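Local structure of putative D-arabinose 5-phosphate isomerase (Klebsiella pneumoniae subsp. pneumoniae, 3K2V) at residues 25-33 with 108-118. The protein is a putative KpsF-like D-arabinose 5-phosphate isomerase, whose CBS-domain pair, the part in this structure, binds the sugar nucleotide CMP-Kdo. Sequence-based numbering, arbitrary orientation.
Sequences KLLLRVNDI and IRPGTLAVDAL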
ATOM      1  N   LYS A  25       7.941  17.903 -11.459  1.00 32.07           N
ATOM      2  CA  LYS A  25       8.536  16.870 -10.621  1.00 31.11           C
ATOM      3  C   LYS A  25       8.585  15.542 -11.362  1.00 28.80           C
ATOM      4  O   LYS A  25       9.528  14.791 -11.193  1.00 28.15           O
ATOM      5  CB  LYS A  25       7.849  16.718  -9.255  1.00 32.07           C
ATOM      6  CG  LYS A  25       8.904  16.687  -8.112  1.00 34.93           C
ATOM      7  CD  LYS A  25       8.664  15.656  -7.044  1.00 37.29           C
ATOM      8  CE  LYS A  25       9.624  15.880  -5.870  1.00 38.51           C
ATOM      9  NZ  LYS A  25       9.592  14.721  -4.910  1.00 40.16           N
ATOM     10  N   LEU A  26       7.605  15.285 -12.226  1.00 26.77           N
ATOM     11  CA  LEU A  26       7.596  14.047 -13.012  1.00 25.81           C
ATOM     12  C   LEU A  26       8.676  14.012 -14.119  1.00 24.13           C
ATOM     13  O   LEU A  26       8.888  12.973 -14.739  1.00 23.39           O
ATOM     14  CB  LEU A  26       6.218  13.787 -13.621  1.00 26.15           C
ATOM     15  CG  LEU A  26       5.056  13.526 -12.639  1.00 26.00           C
ATOM     16  CD1 LEU A  26       3.766  13.305 -13.420  1.00 27.90           C
ATOM     17  CD2 LEU A  26       5.354  12.350 -11.727  1.00 26.94           C
ATOM     18  N   LEU A  27       9.356  15.129 -14.359  1.00 22.81           N
ATOM     19  CA  LEU A  27      10.457  15.159 -15.341  1.00 22.56           C
ATOM     20  C   LEU A  27      11.813  14.956 -14.661  1.00 21.47           C
ATOM     21  O   LEU A  27      12.821  14.877 -15.326  1.00 20.80           O
ATOM     22  CB  LEU A  27      10.443  16.460 -16.153  1.00 22.99           C
ATOM     23  CG  LEU A  27       9.247  16.624 -17.093  1.00 24.85           C
ATOM     24  CD1 LEU A  27       9.390  17.912 -17.894  1.00 26.16           C
ATOM     25  CD2 LEU A  27       9.098  15.405 -18.011  1.00 27.34           C
ATOM     26  N   LEU A  28      11.829  14.815 -13.339  1.00 21.34           N
ATOM     27  CA  LEU A  28      13.080  14.555 -12.623  1.00 21.25           C
ATOM     28  C   LEU A  28      13.497  13.089 -12.746  1.00 19.70           C
ATOM     29  O   LEU A  28      12.657  12.189 -12.916  1.00 18.91           O
ATOM     30  CB  LEU A  28      12.942  14.907 -11.143  1.00 21.76           C
ATOM     31  CG  LEU A  28      12.636  16.368 -10.788  1.00 23.45           C
ATOM     32  CD1 LEU A  28      12.347  16.446  -9.277  1.00 25.42           C
ATOM     33  CD2 LEU A  28      13.758  17.292 -11.213  1.00 24.39           C
ATOM     34  N   ARG A  29      14.800  12.865 -12.626  1.00 18.45           N
ATOM     35  CA  ARG A  29      15.351  11.520 -12.537  1.00 17.76           C
ATOM     36  C   ARG A  29      15.092  10.965 -11.136  1.00 17.13           C
ATOM     37  O   ARG A  29      15.272  11.678 -10.139  1.00 16.88           O
ATOM     38  CB  ARG A  29      16.863  11.534 -12.823  1.00 17.12           C
ATOM     39  CG  ARG A  29      17.183  11.906 -14.245  1.00 18.58           C
ATOM     40  CD  ARG A  29      18.666  12.084 -14.486  1.00 20.15           C
ATOM     41  NE  ARG A  29      19.235  13.218 -13.771  1.00 20.49           N
ATOM     42  CZ  ARG A  29      19.206  14.485 -14.181  1.00 21.65           C
ATOM     43  NH1 ARG A  29      19.784  15.403 -13.434  1.00 24.12           N
ATOM     44  NH2 ARG A  29      18.614  14.848 -15.317  1.00 21.38           N
ATOM     45  N   VAL A  30      14.717   9.694 -11.052  1.00 17.08           N
ATOM     46  CA  VAL A  30      14.451   9.070  -9.749  1.00 17.19           C
ATOM     47  C   VAL A  30      15.671   9.133  -8.804  1.00 17.88           C
ATOM     48  O   VAL A  30      15.516   9.214  -7.585  1.00 17.21           O
ATOM     49  CB  VAL A  30      13.867   7.651  -9.857  1.00 17.24           C
ATOM     50  CG1 VAL A  30      12.495   7.697 -10.535  1.00 16.92           C
ATOM     51  CG2 VAL A  30      14.804   6.687 -10.588  1.00 17.29           C
ATOM     52  N   ASN A  31      16.875   9.158  -9.370  1.00 18.45           N
ATOM     53  CA  ASN A  31      18.103   9.316  -8.591  1.00 19.39           C
ATOM     54  C   ASN A  31      18.012  10.480  -7.602  1.00 20.46           C
ATOM     55  O   ASN A  31      18.555  10.428  -6.508  1.00 20.72           O
ATOM     56  CB  ASN A  31      19.269   9.633  -9.533  1.00 20.23           C
ATOM     57  CG  ASN A  31      20.600   9.369  -8.911  1.00 20.80           C
ATOM     58  OD1 ASN A  31      20.800   8.350  -8.247  1.00 25.88           O
ATOM     59  ND2 ASN A  31      21.521  10.235  -9.151  1.00 19.27           N
ATOM     60  N   ASP A  32      17.372  11.555  -8.035  1.00 21.28           N
ATOM     61  CA  ASP A  32      17.331  12.782  -7.280  1.00 22.92           C
ATOM     62  C   ASP A  32      16.166  12.863  -6.319  1.00 23.32           C
ATOM     63  O   ASP A  32      16.055  13.838  -5.599  1.00 23.53           O
ATOM     64  CB  ASP A  32      17.334  13.973  -8.248  1.00 23.93           C
ATOM     65  CG  ASP A  32      18.583  13.981  -9.150  1.00 26.66           C
ATOM     66  OD1 ASP A  32      19.641  13.480  -8.715  1.00 31.97           O
ATOM     67  OD2 ASP A  32      18.513  14.441 -10.305  1.00 31.68           O
ATOM     68  N   ILE A  33      15.292  11.862  -6.303  1.00 22.43           N
ATOM     69  CA  ILE A  33      14.193  11.859  -5.351  1.00 22.74           C
ATOM     70  C   ILE A  33      14.087  10.591  -4.520  1.00 21.33           C
ATOM     71  O   ILE A  33      13.339  10.557  -3.570  1.00 22.27           O
ATOM     72  CB  ILE A  33      12.840  12.155  -6.024  1.00 23.72           C
ATOM     73  CG1 ILE A  33      12.412  11.086  -7.011  1.00 25.66           C
ATOM     74  CG2 ILE A  33      12.887  13.473  -6.788  1.00 23.79           C
ATOM     75  CD1 ILE A  33      11.647  11.761  -8.220  1.00 29.17           C
ATOM     76  N   ILE A 108      14.015  -0.126 -11.508  1.00 17.82           N
ATOM     77  CA  ILE A 108      14.307   0.787 -12.590  1.00 17.72           C
ATOM     78  C   ILE A 108      15.722   1.350 -12.367  1.00 17.16           C
ATOM     79  O   ILE A 108      16.270   1.262 -11.270  1.00 16.49           O
ATOM     80  CB  ILE A 108      13.285   1.937 -12.641  1.00 17.18           C
ATOM     81  CG1 ILE A 108      13.294   2.708 -11.308  1.00 17.50           C
ATOM     82  CG2 ILE A 108      11.886   1.390 -12.992  1.00 18.37           C
ATOM     83  CD1 ILE A 108      12.246   3.842 -11.170  1.00 17.82           C
ATOM     84  N   ARG A 109      16.292   1.890 -13.427  1.00 17.31           N
ATOM     85  CA  ARG A 109      17.621   2.514 -13.381  1.00 17.32           C
ATOM     86  C   ARG A 109      17.502   3.898 -12.740  1.00 16.86           C
ATOM     87  O   ARG A 109      16.422   4.522 -12.769  1.00 15.73           O
ATOM     88  CB  ARG A 109      18.173   2.657 -14.796  1.00 17.50           C
ATOM     89  CG  ARG A 109      18.534   1.332 -15.455  1.00 18.86           C
ATOM     90  CD  ARG A 109      18.936   1.544 -16.897  1.00 21.31           C
ATOM     91  NE  ARG A 109      20.208   2.279 -16.971  1.00 21.81           N
ATOM     92  CZ  ARG A 109      20.769   2.732 -18.082  1.00 24.63           C
ATOM     93  NH1 ARG A 109      20.179   2.554 -19.262  1.00 24.64           N
ATOM     94  NH2 ARG A 109      21.938   3.384 -18.015  1.00 21.90           N
ATOM     95  N   PRO A 110      18.605   4.394 -12.169  1.00 16.15           N
ATOM     96  CA  PRO A 110      18.527   5.679 -11.485  1.00 16.06           C
ATOM     97  C   PRO A 110      18.245   6.881 -12.399  1.00 15.88           C
ATOM     98  O   PRO A 110      17.803   7.912 -11.912  1.00 15.83           O
ATOM     99  CB  PRO A 110      19.891   5.788 -10.788  1.00 16.37           C
ATOM    100  CG  PRO A 110      20.780   4.793 -11.464  1.00 16.69           C
ATOM    101  CD  PRO A 110      19.881   3.701 -11.905  1.00 16.43           C
ATOM    102  N   GLY A 111      18.501   6.760 -13.702  1.00 15.88           N
ATOM    103  CA  GLY A 111      18.173   7.824 -14.643  1.00 16.28           C
ATOM    104  C   GLY A 111      16.739   7.820 -15.130  1.00 16.71           C
ATOM    105  O   GLY A 111      16.333   8.727 -15.851  1.00 17.22           O
ATOM    106  N   THR A 112      15.951   6.833 -14.712  1.00 16.37           N
ATOM    107  CA  THR A 112      14.545   6.771 -15.087  1.00 16.98           C
ATOM    108  C   THR A 112      13.823   8.030 -14.621  1.00 17.04           C
ATOM    109  O   THR A 112      14.024   8.484 -13.492  1.00 16.44           O
ATOM    110  CB  THR A 112      13.876   5.547 -14.480  1.00 16.95           C
ATOM    111  OG1 THR A 112      14.643   4.386 -14.810  1.00 18.07           O
ATOM    112  CG2 THR A 112      12.402   5.388 -14.982  1.00 17.64           C
ATOM    113  N   LEU A 113      13.008   8.605 -15.507  1.00 17.03           N
ATOM    114  CA  LEU A 113      12.211   9.781 -15.171  1.00 17.72           C
ATOM    115  C   LEU A 113      11.082   9.379 -14.238  1.00 17.46           C
ATOM    116  O   LEU A 113      10.560   8.260 -14.322  1.00 18.05           O
ATOM    117  CB  LEU A 113      11.645  10.464 -16.439  1.00 17.71           C
ATOM    118  CG  LEU A 113      12.663  10.986 -17.452  1.00 20.09           C
ATOM    119  CD1 LEU A 113      11.935  11.743 -18.571  1.00 20.18           C
ATOM    120  CD2 LEU A 113      13.736  11.869 -16.794  1.00 18.60           C
ATOM    121  N   ALA A 114      10.724  10.280 -13.324  1.00 17.68           N
ATOM    122  CA  ALA A 114       9.631  10.023 -12.382  1.00 18.01           C
ATOM    123  C   ALA A 114       8.354   9.651 -13.128  1.00 17.94           C
ATOM    124  O   ALA A 114       7.624   8.766 -12.680  1.00 17.34           O
ATOM    125  CB  ALA A 114       9.401  11.214 -11.468  1.00 17.98           C
ATOM    126  N   VAL A 115       8.097  10.281 -14.279  1.00 17.83           N
ATOM    127  CA  VAL A 115       6.885   9.942 -15.055  1.00 18.39           C
ATOM    128  C   VAL A 115       6.875   8.477 -15.521  1.00 18.59           C
ATOM    129  O   VAL A 115       5.828   7.817 -15.519  1.00 18.22           O
ATOM    130  CB  VAL A 115       6.637  10.885 -16.256  1.00 18.57           C
ATOM    131  CG1 VAL A 115       7.715  10.743 -17.338  1.00 19.33           C
ATOM    132  CG2 VAL A 115       5.227  10.627 -16.833  1.00 18.32           C
ATOM    133  N   ASP A 116       8.040   7.966 -15.904  1.00 18.35           N
ATOM    134  CA  ASP A 116       8.119   6.588 -16.358  1.00 19.10           C
ATOM    135  C   ASP A 116       8.069   5.619 -15.188  1.00 18.60           C
ATOM    136  O   ASP A 116       7.505   4.544 -15.314  1.00 19.69           O
ATOM    137  CB  ASP A 116       9.344   6.387 -17.240  1.00 19.22           C
ATOM    138  CG  ASP A 116       9.230   7.175 -18.553  1.00 22.47           C
ATOM    139  OD1 ASP A 116       8.131   7.132 -19.142  1.00 26.02           O
ATOM    140  OD2 ASP A 116      10.202   7.841 -18.980  1.00 23.44           O
ATOM    141  N   ALA A 117       8.598   6.022 -14.038  1.00 18.08           N
ATOM    142  CA  ALA A 117       8.449   5.238 -12.809  1.00 18.59           C
ATOM    143  C   ALA A 117       6.965   5.144 -12.423  1.00 18.25           C
ATOM    144  O   ALA A 117       6.453   4.082 -12.067  1.00 18.33           O
ATOM    145  CB  ALA A 117       9.267   5.858 -11.689  1.00 17.27           C
ATOM    146  N   LEU A 118       6.251   6.257 -12.542  1.00 18.76           N
ATOM    147  CA  LEU A 118       4.816   6.262 -12.227  1.00 19.24           C
ATOM    148  C   LEU A 118       4.060   5.319 -13.155  1.00 19.23           C
ATOM    149  O   LEU A 118       3.201   4.543 -12.707  1.00 18.84           O
ATOM    150  CB  LEU A 118       4.275   7.683 -12.344  1.00 19.71           C
ATOM    151  CG  LEU A 118       2.773   7.899 -12.131  1.00 21.41           C
ATOM    152  CD1 LEU A 118       2.400   7.544 -10.698  1.00 24.31           C
ATOM    153  CD2 LEU A 118       2.455   9.346 -12.479  1.00 22.83           C
TER
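Val30 is a bump pushed into a hollow that 108-118 forms as it leaves its strand, turns, and starts a helix. Its two methyls divide the work. CG1, anti to the carbonyl carbon (chi1 -64°), heads for the helix and meets Ala117 CB at 3.9 Å, while CG2 drops toward the Arg109-Thr112 turn, 3.5 Å from Arg109 O. Ile108 CD1 closes the floor, about equally far from both methyls. The rim of the hollow is kept in shape by Thr112, whose OG1 and backbone N both bond to Arg109 O from the same face of that carbonyl.

The second bump points the other way: the small Ala114 CB sits against the mouth of the type I turn Lys25-Leu28, between Lys25 O, 3.6 Å away, and Leu28 O, with Leu26 CD2 and Ile33 CD1 as walls. Beyond it, Leu26 lays its CB against Val115 CB and reaches Leu118 with CD2. At the opposite end, the flank of Asn31 crosses the Pro110 ring, OD1 coming 3.7 Å from Pro110 CB.

Four backbone hydrogen bonds clamp these shapes together around a single beta bridge, Arg29 with Leu113. Val30 N gives a nearly straight bond to Thr112 O (2.8 Å, 164° at the hydrogen), and Asn31 N bonds to Pro110 O. In the reverse direction, Leu28 O and Leu26 O accept from the N-H groups of Ala114 and Val115, so the loop supplies acceptors to the first turn of helix 114-124, just after its N-cap Leu113.

The segment 25-33 thus straps the start of that helix within the second CBS domain. Val131 and Val141 of strands 128-133 and 136-142 also pack on Val30, Leu146 of helix 143-146 backs Ile33 and Ala114, and Leu118 continues onto Leu147 of the second subunit.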